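Local coordinates for protein argonaute (Methanocaldococcus jannaschii, PDB 5G5S) that uses short single-stranded DNA guides to bind complementary DNA strands and slice them, and may thereby defend the archaeon against invading genetic elements, at residues A[357-361]-A[427-431]; A[407-412]-A[443-447]; A[448-453]-A[698-703]; A[456-460]-A[481-486]; A[688-692]-A[711-715]. All blocks are in the same frame, centred on the assembly; numbering follows the deposited sequence.

Contact 1: A[357-361]-A[427-431]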
# COMPACT_ATOMS: atom_id res chain seq x y z
N ASN A 357 -29.93 17.44 -6.66
CA ASN A 357 -29.23 18.72 -6.62
C ASN A 357 -28.43 18.76 -5.32
O ASN A 357 -28.98 19.04 -4.26
CB ASN A 357 -30.23 19.89 -6.72
CG ASN A 357 -29.99 20.83 -7.88
OD1 ASN A 357 -28.86 21.20 -8.22
ND2 ASN A 357 -31.08 21.28 -8.49
N LEU A 358 -27.14 18.40 -5.41
CA LEU A 358 -26.25 18.35 -4.25
C LEU A 358 -25.84 19.75 -3.81
O LEU A 358 -25.31 20.52 -4.61
CB LEU A 358 -25.00 17.48 -4.52
CG LEU A 358 -25.21 15.98 -4.79
CD1 LEU A 358 -23.93 15.34 -5.30
CD2 LEU A 358 -25.70 15.25 -3.55
N LEU A 359 -26.10 20.07 -2.53
CA LEU A 359 -25.75 21.33 -1.87
C LEU A 359 -24.21 21.38 -1.85
O LEU A 359 -23.58 20.67 -1.07
CB LEU A 359 -26.31 21.32 -0.44
CG LEU A 359 -27.22 22.44 -0.02
CD1 LEU A 359 -28.70 22.08 -0.25
CD2 LEU A 359 -27.01 22.77 1.45
N THR A 360 -23.63 22.15 -2.78
CA THR A 360 -22.17 22.24 -2.92
C THR A 360 -21.61 23.49 -2.25
O THR A 360 -22.26 24.53 -2.20
CB THR A 360 -21.78 22.08 -4.41
OG1 THR A 360 -22.45 20.94 -4.94
CG2 THR A 360 -20.28 21.93 -4.62
N TYR A 361 -20.39 23.38 -1.72
CA TYR A 361 -19.65 24.46 -1.08
C TYR A 361 -18.37 24.72 -1.87
O TYR A 361 -17.78 23.77 -2.38
CB TYR A 361 -19.29 24.07 0.37
CG TYR A 361 -20.45 24.16 1.33
CD1 TYR A 361 -21.33 23.09 1.49
CD2 TYR A 361 -20.65 25.29 2.11
CE1 TYR A 361 -22.40 23.16 2.38
CE2 TYR A 361 -21.71 25.37 3.02
CZ TYR A 361 -22.58 24.30 3.15
OH TYR A 361 -23.62 24.38 4.05
N ILE A 427 -26.36 14.35 1.98
CA ILE A 427 -25.11 14.34 1.22
C ILE A 427 -24.86 15.68 0.53
O ILE A 427 -25.67 16.13 -0.28
CB ILE A 427 -24.99 13.10 0.26
CG1 ILE A 427 -24.86 11.77 1.04
CG2 ILE A 427 -23.87 13.26 -0.78
CD1 ILE A 427 -23.58 11.61 1.98
N CYS A 428 -23.73 16.30 0.87
CA CYS A 428 -23.29 17.58 0.31
C CYS A 428 -21.91 17.42 -0.30
O CYS A 428 -21.24 16.40 -0.08
CB CYS A 428 -23.30 18.66 1.39
SG CYS A 428 -24.96 19.09 2.00
N PHE A 429 -21.49 18.42 -1.08
CA PHE A 429 -20.17 18.41 -1.69
C PHE A 429 -19.41 19.69 -1.37
O PHE A 429 -20.02 20.72 -1.12
CB PHE A 429 -20.22 18.13 -3.21
CG PHE A 429 -18.85 17.86 -3.78
CD1 PHE A 429 -18.21 16.65 -3.57
CD2 PHE A 429 -18.16 18.85 -4.48
CE1 PHE A 429 -16.92 16.42 -4.04
CE2 PHE A 429 -16.87 18.63 -4.95
CZ PHE A 429 -16.26 17.42 -4.73
N ALA A 430 -18.07 19.61 -1.33
CA ALA A 430 -17.23 20.78 -1.10
C ALA A 430 -16.01 20.74 -2.01
O ALA A 430 -15.28 19.75 -2.01
CB ALA A 430 -16.82 20.88 0.36
N LEU A 431 -15.82 21.78 -2.81
CA LEU A 431 -14.67 21.89 -3.70
C LEU A 431 -13.68 22.83 -3.01
O LEU A 431 -13.99 24.00 -2.78
CB LEU A 431 -15.09 22.40 -5.09
CG LEU A 431 -13.98 22.54 -6.14
CD1 LEU A 431 -13.50 21.18 -6.64
CD2 LEU A 431 -14.46 23.39 -7.31
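Thr-360 and Phe-429 sit abreast on two parallel strands, their side chains leaving the sheet on the same face. The threonine methyl CG2 meets the ring at its edge, in the ring plane, with CG2 3.7 Å from CD2 of Phe-429. Two torsions set this up. In Phe-429, CG is anti to the backbone N (chi1 -169°), which carries the ring away from strand 357-361 and leaves its CD2 edge for the methyl. In Thr-360, chi1 of -48° puts OG1 beside its own backbone N, where it donates to the carbonyl of Leu-358 from above the carbonyl plane; that bond fixes the rotation of the side chain and holds CG2 toward the phenylalanine. On the other face Tyr-361 CB lies 4.0 Å from Ala-430 CB. Leu-359 and Cys-428 meet through CB and SG at 3.6 Å. At the strand starts, Leu-358 reaches with CD2 alongside Ile-427, 3.9 Å from its CG2. The backbones are joined by the staggered bonds of a parallel pair: Phe-429 N to Leu-359 O (3.1 Å), Tyr-361 N to Phe-429 O (2.8 Å) and Leu-431 N to Tyr-361 O (2.8 Å). These are the two central strands of the four-stranded parallel sheet of the Mid domain. Strand 397-407 flanks 357-361, strand 456-462 flanks 428-431, Phe-398 meets the Phe-429 ring edge-to-face, and helix 372-390 packs on Leu-431.

Contact 2: A[407-412]-A[443-447]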
# COMPACT_ATOMS: atom_id res chain seq x y z
N PHE A 407 -11.26 30.27 3.90
CA PHE A 407 -10.72 29.55 5.05
C PHE A 407 -9.20 29.75 5.17
O PHE A 407 -8.53 30.09 4.19
CB PHE A 407 -11.08 28.05 4.99
CG PHE A 407 -10.30 27.21 3.99
CD1 PHE A 407 -10.75 27.06 2.69
CD2 PHE A 407 -9.12 26.57 4.37
CE1 PHE A 407 -10.03 26.29 1.77
CE2 PHE A 407 -8.39 25.82 3.44
CZ PHE A 407 -8.86 25.68 2.15
N SER A 408 -8.66 29.47 6.37
CA SER A 408 -7.23 29.52 6.67
C SER A 408 -6.79 28.13 7.18
O SER A 408 -7.54 27.49 7.92
CB SER A 408 -6.93 30.59 7.71
OG SER A 408 -5.56 30.61 8.07
N THR A 409 -5.58 27.67 6.79
CA THR A 409 -5.05 26.37 7.24
C THR A 409 -4.65 26.41 8.70
O THR A 409 -4.58 25.36 9.35
CB THR A 409 -3.92 25.87 6.33
OG1 THR A 409 -2.89 26.86 6.24
CG2 THR A 409 -4.42 25.43 4.96
N ASP A 410 -4.41 27.63 9.23
CA ASP A 410 -4.07 27.90 10.62
C ASP A 410 -5.29 27.70 11.53
O ASP A 410 -5.11 27.37 12.71
CB ASP A 410 -3.50 29.32 10.77
CG ASP A 410 -2.05 29.49 10.34
OD1 ASP A 410 -1.42 28.50 9.90
OD2 ASP A 410 -1.52 30.63 10.48
N ASP A 411 -6.52 27.88 11.00
CA ASP A 411 -7.76 27.66 11.76
C ASP A 411 -8.83 26.84 10.99
O ASP A 411 -9.82 27.40 10.50
CB ASP A 411 -8.30 28.93 12.46
CG ASP A 411 -9.11 29.89 11.60
OD1 ASP A 411 -8.57 30.39 10.59
OD2 ASP A 411 -10.29 30.14 11.94
N ILE A 412 -8.60 25.51 10.89
CA ILE A 412 -9.53 24.58 10.24
C ILE A 412 -10.83 24.51 11.06
O ILE A 412 -11.91 24.61 10.49
CB ILE A 412 -8.89 23.17 9.96
CG1 ILE A 412 -7.69 23.23 8.97
CG2 ILE A 412 -9.93 22.14 9.50
CD1 ILE A 412 -7.95 23.75 7.50
N TYR A 443 -3.13 19.94 6.30
CA TYR A 443 -4.24 20.72 6.84
C TYR A 443 -5.44 20.65 5.89
O TYR A 443 -6.58 20.67 6.36
CB TYR A 443 -3.84 22.18 7.11
CG TYR A 443 -3.02 22.40 8.37
CD1 TYR A 443 -3.56 22.13 9.63
CD2 TYR A 443 -1.75 22.96 8.31
CE1 TYR A 443 -2.82 22.35 10.79
CE2 TYR A 443 -1.00 23.20 9.47
CZ TYR A 443 -1.55 22.90 10.71
OH TYR A 443 -0.82 23.13 11.85
N TYR A 444 -5.19 20.51 4.57
CA TYR A 444 -6.24 20.33 3.56
C TYR A 444 -6.91 18.97 3.73
O TYR A 444 -8.12 18.86 3.55
CB TYR A 444 -5.68 20.49 2.13
CG TYR A 444 -5.24 21.90 1.78
CD1 TYR A 444 -6.11 22.98 1.91
CD2 TYR A 444 -3.98 22.13 1.23
CE1 TYR A 444 -5.70 24.27 1.58
CE2 TYR A 444 -3.58 23.41 0.86
CZ TYR A 444 -4.44 24.48 1.05
OH TYR A 444 -4.05 25.75 0.69
N GLU A 445 -6.12 17.95 4.13
CA GLU A 445 -6.61 16.59 4.41
C GLU A 445 -7.41 16.60 5.73
O GLU A 445 -8.39 15.87 5.86
CB GLU A 445 -5.44 15.59 4.48
CG GLU A 445 -4.72 15.33 3.16
CD GLU A 445 -5.57 14.73 2.06
OE1 GLU A 445 -6.35 13.78 2.34
OE2 GLU A 445 -5.46 15.21 0.91
N ILE A 446 -6.98 17.46 6.70
CA ILE A 446 -7.67 17.67 7.98
C ILE A 446 -9.05 18.25 7.68
O ILE A 446 -10.04 17.79 8.25
CB ILE A 446 -6.84 18.53 8.99
CG1 ILE A 446 -5.62 17.75 9.54
CG2 ILE A 446 -7.68 19.11 10.14
CD1 ILE A 446 -5.95 16.35 10.10
N LEU A 447 -9.11 19.22 6.74
CA LEU A 447 -10.35 19.87 6.31
C LEU A 447 -11.32 18.86 5.70
O LEU A 447 -12.48 18.86 6.09
CB LEU A 447 -10.08 21.05 5.35
CG LEU A 447 -11.29 21.95 5.01
CD1 LEU A 447 -11.78 22.70 6.23
CD2 LEU A 447 -10.97 22.91 3.89
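Ile-412 points from the start of helix 412-420 toward helix 442-452, and its branches divide the work. From CB, the methyl CG2 takes the position anti to the backbone N and lodges between two residues of the helix, 3.8 Å from Ile-446 CG2 and equally close to Leu-447 CD1. The other branch, with CG1 beside the backbone N (chi1 -63°), runs past the carbonyl oxygen of Tyr-443. Its tip, CD1, comes within 3.6 Å of that Tyr-443 O and also brushes CB of Leu-447. Leu-447 turns its second methyl to Phe-407: CD2 hangs over the centre of the phenylalanine ring, 3.9 Å from the centroid, as a CH-pi contact. The same ring meets Tyr-444 rim to rim, CZ of Phe-407 3.5 Å from CE1 of Tyr-444, with the planes almost perpendicular at 87°. Over the face of the Tyr-444 ring lies the methyl CG2 of Thr-409, while the Thr-409 carbonyl oxygen stands above one face of Tyr-443, 3.4 Å from its CD1. The hydroxyl of Tyr-444 is hydrogen-bonded to Asp-365 and to the backbone N of Lys-435, which anchors the ring at its far end. Most of the packing is apolar, in the Mid domain's three-layered, Rossmann-like alpha/beta fold, with the turn from strand 397-407 into helix 412-420 seated against helix 442-452 on one side of the parallel sheet.

Contact 3: A[448-453]-A[698-703]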
# COMPACT_ATOMS: atom_id res chain seq x y z
N LYS A 448 -10.86 17.98 4.81
CA LYS A 448 -11.69 16.95 4.17
C LYS A 448 -12.34 15.99 5.17
O LYS A 448 -13.54 15.70 5.07
CB LYS A 448 -10.90 16.16 3.14
CG LYS A 448 -10.52 16.97 1.91
CD LYS A 448 -10.20 16.07 0.72
CE LYS A 448 -8.90 15.32 0.84
NZ LYS A 448 -8.57 14.63 -0.44
N LYS A 449 -11.52 15.48 6.10
CA LYS A 449 -11.89 14.54 7.15
C LYS A 449 -13.00 15.12 8.04
O LYS A 449 -14.05 14.49 8.17
CB LYS A 449 -10.64 14.15 7.95
CG LYS A 449 -10.87 13.13 9.05
CD LYS A 449 -9.55 12.77 9.71
CE LYS A 449 -9.15 13.67 10.85
NZ LYS A 449 -7.71 13.52 11.19
N GLN A 450 -12.77 16.31 8.61
CA GLN A 450 -13.70 17.04 9.48
C GLN A 450 -14.97 17.47 8.76
O GLN A 450 -16.02 17.61 9.40
CB GLN A 450 -13.01 18.26 10.13
CG GLN A 450 -11.98 17.89 11.20
CD GLN A 450 -11.60 19.05 12.09
OE1 GLN A 450 -11.52 20.21 11.67
NE2 GLN A 450 -11.33 18.75 13.35
N LEU A 451 -14.87 17.71 7.44
CA LEU A 451 -15.98 18.07 6.55
C LEU A 451 -16.89 16.85 6.41
O LEU A 451 -18.11 17.01 6.46
CB LEU A 451 -15.41 18.46 5.17
CG LEU A 451 -15.78 19.81 4.53
CD1 LEU A 451 -15.96 20.91 5.54
CD2 LEU A 451 -14.73 20.21 3.51
N PHE A 452 -16.31 15.64 6.25
CA PHE A 452 -17.07 14.39 6.14
C PHE A 452 -17.83 14.00 7.42
O PHE A 452 -18.89 13.37 7.33
CB PHE A 452 -16.20 13.23 5.61
CG PHE A 452 -17.02 11.99 5.37
CD1 PHE A 452 -17.86 11.88 4.27
CD2 PHE A 452 -17.03 10.96 6.31
CE1 PHE A 452 -18.67 10.76 4.09
CE2 PHE A 452 -17.88 9.86 6.16
CZ PHE A 452 -18.68 9.76 5.04
N ASP A 453 -17.32 14.40 8.60
CA ASP A 453 -17.98 14.17 9.89
C ASP A 453 -19.33 14.91 9.94
O ASP A 453 -20.21 14.53 10.70
CB ASP A 453 -17.08 14.65 11.04
CG ASP A 453 -16.09 13.63 11.56
OD1 ASP A 453 -16.21 12.43 11.20
OD2 ASP A 453 -15.23 14.01 12.40
N LYS A 698 -6.78 7.32 10.91
CA LYS A 698 -6.76 8.76 11.14
C LYS A 698 -8.07 9.32 11.69
O LYS A 698 -8.25 10.54 11.78
CB LYS A 698 -6.14 9.59 10.00
CG LYS A 698 -6.51 9.20 8.60
CD LYS A 698 -5.60 9.88 7.59
CE LYS A 698 -4.34 9.12 7.30
NZ LYS A 698 -3.53 9.81 6.27
N ASN A 699 -8.94 8.41 12.15
CA ASN A 699 -10.24 8.68 12.75
C ASN A 699 -11.28 9.31 11.83
O ASN A 699 -12.06 10.16 12.26
CB ASN A 699 -10.12 9.33 14.16
CG ASN A 699 -9.27 8.52 15.13
OD1 ASN A 699 -9.56 7.36 15.46
ND2 ASN A 699 -8.16 9.11 15.57
N TRP A 700 -11.31 8.85 10.54
CA TRP A 700 -12.35 9.23 9.57
C TRP A 700 -13.61 8.47 10.03
O TRP A 700 -13.49 7.38 10.60
CB TRP A 700 -12.00 8.74 8.15
CG TRP A 700 -11.26 9.70 7.28
CD1 TRP A 700 -9.91 9.89 7.23
CD2 TRP A 700 -11.82 10.52 6.24
NE1 TRP A 700 -9.59 10.82 6.26
CE2 TRP A 700 -10.75 11.21 5.64
CE3 TRP A 700 -13.13 10.75 5.78
CZ2 TRP A 700 -10.94 12.12 4.59
CZ3 TRP A 700 -13.31 11.64 4.73
CH2 TRP A 700 -12.23 12.33 4.16
N LYS A 701 -14.79 9.02 9.75
CA LYS A 701 -16.08 8.41 10.11
C LYS A 701 -16.38 7.20 9.20
O LYS A 701 -16.07 7.24 8.01
CB LYS A 701 -17.20 9.45 9.97
CG LYS A 701 -18.56 9.02 10.48
CD LYS A 701 -19.63 10.09 10.24
CE LYS A 701 -20.43 9.84 8.99
NZ LYS A 701 -21.53 10.84 8.83
N ILE A 702 -16.98 6.14 9.78
CA ILE A 702 -17.43 4.97 9.04
C ILE A 702 -18.89 5.27 8.74
O ILE A 702 -19.69 5.42 9.67
CB ILE A 702 -17.29 3.63 9.83
CG1 ILE A 702 -15.85 3.34 10.26
CG2 ILE A 702 -17.91 2.45 9.06
CD1 ILE A 702 -15.76 2.38 11.44
N ASP A 703 -19.23 5.40 7.44
CA ASP A 703 -20.60 5.68 7.00
C ASP A 703 -21.04 4.46 6.22
O ASP A 703 -20.70 4.32 5.04
CB ASP A 703 -20.67 6.95 6.15
CG ASP A 703 -22.06 7.50 5.92
OD1 ASP A 703 -22.95 6.72 5.53
OD2 ASP A 703 -22.24 8.72 6.04
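Lys-448 brings its carbonyl oxygen and CB up to Trp-700, the oxygen 3.7 Å from CH2; its amine leads away to Asn-460. Next comes Lys-449, laid along the tryptophan. Its CA sits over one face of the six-membered ring, 3.7 Å from the centroid, and CB and CG continue across the indole toward NE1 and CD1. Beyond CG the chain bends (chi3 87°) and NZ donates a hydrogen bond to Lys-698 O, 3.1 Å away and in the carbonyl plane; the same amine makes a salt bridge to Glu-179. The accepting carbonyl belongs to Lys-698, just past helix 684-697, where Asn-699, with positive phi, closes a Schellman motif. One turn on, Phe-452 meets Trp-700 obliquely, its CB 3.4 Å from CZ3, while at the phenylalanine edge CZ touches Asp-703 CB at 3.6 Å. Asp-453 finishes the segment with OD1 beside Lys-701 CB, whose own amine instead pairs with Asp-703 OD2 at 3.6 Å. The contact is mostly apolar: the Lys-449 CA and methylenes and two aromatic rings join a Mid-domain helix to the loop after helix 684-697, and the ammonium of Lys-449, shared between a helix-end carbonyl and a carboxylate, probably stays charged although buried.

Contact 4: A[456-460]-A[481-486]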
# COMPACT_ATOMS: atom_id res chain seq x y z
N ILE A 456 -20.27 16.06 4.54
CA ILE A 456 -19.84 16.82 3.36
C ILE A 456 -18.68 16.08 2.69
O ILE A 456 -17.58 16.03 3.23
CB ILE A 456 -19.45 18.31 3.66
CG1 ILE A 456 -20.27 19.00 4.81
CG2 ILE A 456 -19.35 19.16 2.39
CD1 ILE A 456 -21.77 19.26 4.59
N ILE A 457 -18.93 15.49 1.50
CA ILE A 457 -17.90 14.82 0.70
C ILE A 457 -17.11 15.96 0.04
O ILE A 457 -17.72 16.96 -0.34
CB ILE A 457 -18.51 13.81 -0.32
CG1 ILE A 457 -19.23 12.67 0.42
CG2 ILE A 457 -17.43 13.26 -1.29
CD1 ILE A 457 -20.28 11.94 -0.39
N SER A 458 -15.78 15.86 -0.01
CA SER A 458 -14.98 16.95 -0.55
C SER A 458 -13.77 16.54 -1.34
O SER A 458 -13.25 15.43 -1.16
CB SER A 458 -14.54 17.88 0.59
OG SER A 458 -13.96 17.15 1.66
N GLN A 459 -13.30 17.45 -2.20
CA GLN A 459 -12.09 17.26 -2.99
C GLN A 459 -11.29 18.55 -3.05
O GLN A 459 -11.85 19.62 -3.31
CB GLN A 459 -12.38 16.69 -4.39
CG GLN A 459 -11.13 16.28 -5.21
CD GLN A 459 -10.20 15.33 -4.50
OE1 GLN A 459 -9.02 15.61 -4.28
NE2 GLN A 459 -10.70 14.17 -4.13
N ASN A 460 -9.98 18.45 -2.78
CA ASN A 460 -9.05 19.57 -2.81
C ASN A 460 -8.25 19.54 -4.10
O ASN A 460 -7.99 18.47 -4.65
CB ASN A 460 -8.15 19.61 -1.57
CG ASN A 460 -7.35 18.35 -1.28
OD1 ASN A 460 -7.78 17.22 -1.53
ND2 ASN A 460 -6.19 18.53 -0.68
N GLN A 481 -12.18 11.97 -10.12
CA GLN A 481 -12.05 11.79 -8.68
C GLN A 481 -13.32 12.11 -7.91
O GLN A 481 -13.65 11.38 -6.98
CB GLN A 481 -10.81 12.51 -8.13
CG GLN A 481 -10.41 11.98 -6.76
CD GLN A 481 -8.95 12.05 -6.46
OE1 GLN A 481 -8.09 11.84 -7.32
NE2 GLN A 481 -8.64 12.27 -5.20
N ILE A 482 -14.07 13.17 -8.33
CA ILE A 482 -15.35 13.57 -7.74
C ILE A 482 -16.38 12.43 -7.90
O ILE A 482 -17.06 12.08 -6.93
CB ILE A 482 -15.84 14.93 -8.30
CG1 ILE A 482 -14.99 16.10 -7.72
CG2 ILE A 482 -17.34 15.15 -8.06
CD1 ILE A 482 -15.29 17.56 -8.31
N MET A 483 -16.46 11.84 -9.12
CA MET A 483 -17.34 10.70 -9.44
C MET A 483 -17.06 9.51 -8.51
O MET A 483 -18.00 8.91 -7.99
CB MET A 483 -17.19 10.25 -10.91
CG MET A 483 -17.61 11.30 -11.94
SD MET A 483 -19.33 11.85 -11.87
CE MET A 483 -19.14 13.41 -11.03
N GLY A 484 -15.77 9.20 -8.31
CA GLY A 484 -15.31 8.12 -7.44
C GLY A 484 -15.71 8.34 -6.00
O GLY A 484 -16.20 7.43 -5.34
N LYS A 485 -15.53 9.57 -5.51
CA LYS A 485 -15.88 9.99 -4.16
C LYS A 485 -17.38 9.98 -3.96
O LYS A 485 -17.84 9.84 -2.83
CB LYS A 485 -15.26 11.36 -3.82
CG LYS A 485 -13.72 11.28 -3.75
CD LYS A 485 -13.10 12.41 -2.95
CE LYS A 485 -12.95 12.07 -1.50
NZ LYS A 485 -11.97 12.97 -0.84
N LEU A 486 -18.16 10.06 -5.05
CA LEU A 486 -19.62 9.99 -4.97
C LEU A 486 -20.17 8.59 -5.31
O LEU A 486 -21.38 8.44 -5.48
CB LEU A 486 -20.30 11.11 -5.79
CG LEU A 486 -20.10 12.54 -5.29
CD1 LEU A 486 -20.37 13.54 -6.39
CD2 LEU A 486 -20.97 12.84 -4.06
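Lys-485 reaches from the last turn of helix 473-485 to strand 456-460 and donates through NZ to the carbonyl oxygen of Ser-458, 2.8 Å away and nearly in line with the C=O bond (177° at the oxygen). A bend at chi3 turns the end of the chain to that oxygen. The amine has a second, charged partner in the terminal carboxylate of Ile-715, so one buried ammonium ties strand, helix and C-terminus together. Gln-459 has the largest buried area here. Its CG is anti to the backbone N (chi1 -172°) and the chain bends at chi2, laying the amide against the helix between Gln-481 and Lys-485, crossing each at about a right angle. The Gln-459 and Gln-481 amide planes stand 78° apart, and Gln-481 OE1 is hydrogen-bonded to the backbone N of Leu-673. This is the pocket of the Mid domain that receives the phosphorylated 5' end of the guide: residues 459-462 bind that end, Gln-481 contacts guide DNA, and Gln-459 binds a divalent metal cation, as Gln-481 and Lys-485 probably do. Ile-457 fills the apolar end of the contact. Its CG2 slides past Lys-485 CB at 3.8 Å, the two side chains running in opposite directions, and its CD1 lies 3.8 Å from CD2 of Leu-486. The segments 456-460 and 481-485 run roughly antiparallel, their axes 9.0 Å apart at closest.

Contact 5: A[688-692]-A[711-715]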
# COMPACT_ATOMS: atom_id res chain seq x y z
N TYR A 688 -7.37 0.34 -2.53
CA TYR A 688 -8.44 1.02 -1.83
C TYR A 688 -8.73 0.44 -0.44
O TYR A 688 -9.11 1.19 0.45
CB TYR A 688 -9.70 1.17 -2.70
CG TYR A 688 -9.53 2.17 -3.83
CD1 TYR A 688 -9.14 3.49 -3.56
CD2 TYR A 688 -9.85 1.83 -5.14
CE1 TYR A 688 -9.02 4.42 -4.59
CE2 TYR A 688 -9.73 2.76 -6.17
CZ TYR A 688 -9.30 4.05 -5.89
OH TYR A 688 -9.16 4.96 -6.91
N ALA A 689 -8.50 -0.88 -0.24
CA ALA A 689 -8.62 -1.53 1.07
C ALA A 689 -7.57 -0.89 2.02
O ALA A 689 -7.89 -0.57 3.17
CB ALA A 689 -8.38 -3.02 0.96
N ASP A 690 -6.33 -0.70 1.52
CA ASP A 690 -5.25 -0.09 2.28
C ASP A 690 -5.55 1.38 2.62
O ASP A 690 -5.31 1.79 3.75
CB ASP A 690 -3.90 -0.23 1.55
CG ASP A 690 -2.75 0.37 2.33
OD1 ASP A 690 -2.46 -0.12 3.45
OD2 ASP A 690 -2.17 1.38 1.85
N LYS A 691 -6.11 2.13 1.66
CA LYS A 691 -6.51 3.53 1.83
C LYS A 691 -7.64 3.70 2.86
O LYS A 691 -7.69 4.73 3.55
CB LYS A 691 -6.91 4.15 0.48
CG LYS A 691 -5.73 4.73 -0.32
CD LYS A 691 -6.23 5.39 -1.60
CE LYS A 691 -5.32 6.48 -2.13
NZ LYS A 691 -5.66 6.88 -3.54
N PHE A 692 -8.54 2.71 2.97
CA PHE A 692 -9.64 2.76 3.94
C PHE A 692 -9.11 2.50 5.35
O PHE A 692 -9.51 3.20 6.28
CB PHE A 692 -10.79 1.81 3.57
CG PHE A 692 -11.91 1.80 4.59
CD1 PHE A 692 -12.88 2.79 4.60
CD2 PHE A 692 -11.95 0.84 5.60
CE1 PHE A 692 -13.89 2.80 5.57
CE2 PHE A 692 -12.96 0.84 6.55
CZ PHE A 692 -13.93 1.81 6.53
N PHE A 711 -18.91 4.42 -2.11
CA PHE A 711 -18.40 5.80 -2.13
C PHE A 711 -16.96 5.80 -1.59
O PHE A 711 -16.74 5.36 -0.46
CB PHE A 711 -19.26 6.74 -1.24
CG PHE A 711 -20.60 7.19 -1.76
CD1 PHE A 711 -21.60 6.26 -2.06
CD2 PHE A 711 -20.91 8.54 -1.86
CE1 PHE A 711 -22.85 6.68 -2.52
CE2 PHE A 711 -22.16 8.96 -2.31
CZ PHE A 711 -23.13 8.03 -2.63
N LEU A 712 -15.99 6.31 -2.38
CA LEU A 712 -14.59 6.42 -1.99
C LEU A 712 -14.39 7.81 -1.38
O LEU A 712 -13.50 8.57 -1.80
CB LEU A 712 -13.65 6.21 -3.21
CG LEU A 712 -13.67 4.84 -3.91
CD1 LEU A 712 -12.99 4.92 -5.28
CD2 LEU A 712 -13.01 3.76 -3.05
N TYR A 713 -15.23 8.14 -0.37
CA TYR A 713 -15.23 9.44 0.31
C TYR A 713 -13.95 9.75 1.09
O TYR A 713 -13.70 10.90 1.43
CB TYR A 713 -16.45 9.56 1.24
CG TYR A 713 -16.48 8.59 2.40
CD1 TYR A 713 -15.68 8.78 3.53
CD2 TYR A 713 -17.39 7.53 2.43
CE1 TYR A 713 -15.70 7.89 4.59
CE2 TYR A 713 -17.45 6.66 3.51
CZ TYR A 713 -16.61 6.85 4.60
OH TYR A 713 -16.69 6.01 5.68
N PHE A 714 -13.17 8.72 1.41
CA PHE A 714 -11.94 8.81 2.20
C PHE A 714 -10.65 9.01 1.36
O PHE A 714 -9.58 9.16 1.94
CB PHE A 714 -11.83 7.55 3.09
CG PHE A 714 -12.05 6.26 2.33
CD1 PHE A 714 -11.01 5.66 1.63
CD2 PHE A 714 -13.31 5.66 2.30
CE1 PHE A 714 -11.22 4.49 0.89
CE2 PHE A 714 -13.52 4.50 1.55
CZ PHE A 714 -12.48 3.92 0.87
N ILE A 715 -10.76 9.05 0.01
CA ILE A 715 -9.58 9.17 -0.86
C ILE A 715 -8.96 10.59 -0.94
O ILE A 715 -7.72 10.69 -0.87
CB ILE A 715 -9.66 8.41 -2.23
CG1 ILE A 715 -10.53 9.16 -3.29
CG2 ILE A 715 -10.11 6.96 -2.00
CD1 ILE A 715 -10.54 8.63 -4.76
OXT ILE A 715 -9.72 11.58 -1.00
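Phe-714 and Phe-692 form the heart of this contact, a T-shaped pair that seats the C-terminal tail on helix 684-697 of the PIWI domain, whose RNase H-like fold carries the slicer site. The tail curls as a type I turn from Leu-712 to Ile-715, and that curl throws three apolar knobs at one side of the helix. The first is Leu-712, whose methyl CD1 rests over one face of the Tyr-688 ring, 3.8 Å from CZ, with CD2 leaning on the same ring near CG and CD1. Ile-715 brings its methyl CG2 obliquely to the same ring, 3.8 Å from CE1, and fits between Tyr-688 and the Lys-691 chain, whose CD lies 4.2 Å from that CG2. The third and bulkiest is Phe-714. With chi1 at 49°, CG stands between its own N and carbonyl carbon, and the ring slots in beside the helix backbone, near the carbonyl oxygens of Tyr-688 and Lys-691. Phe-692 then sets its edge on the Phe-714 face, with ring centroids 5.2 Å apart and planes at 73°. The Tyr-688 hydroxyl is hydrogen-bonded to Ser-671, a residue that interacts with guide DNA; Asp-690 on the same helix is by similarity an active-site residue. Over the Phe-714 face, the edge carbon CD1 of Phe-692 comes down on CE2 at 3.6 Å, while its CB lies 4.1 Å from the Phe-714 ring centroid.

Overall arrangement
Contacts 1, 2 and 4 lie in the Mid domain; contact 3 joins Mid to the PIWI side, where contact 5 lies. Contact 1 joins the middle strands of the parallel sheet, and contact 4, with its centre 10 Å away, adds edge strand 456-462. Contacts 2 and 3 share helix 442-452, which links strands 428-434 and 456-462. Contacts 1 and 2 interleave along the chain, and contact 4 falls between the two segments of contact 3. Contact 5 interleaves with contact 3 and holds the chain's last residues, its centre about 11 Å from those of contacts 3 and 4. Lys-485 and Tyr-713 tie these three together, consistent with the chain's end helping to line the guide 5'-phosphate pocket.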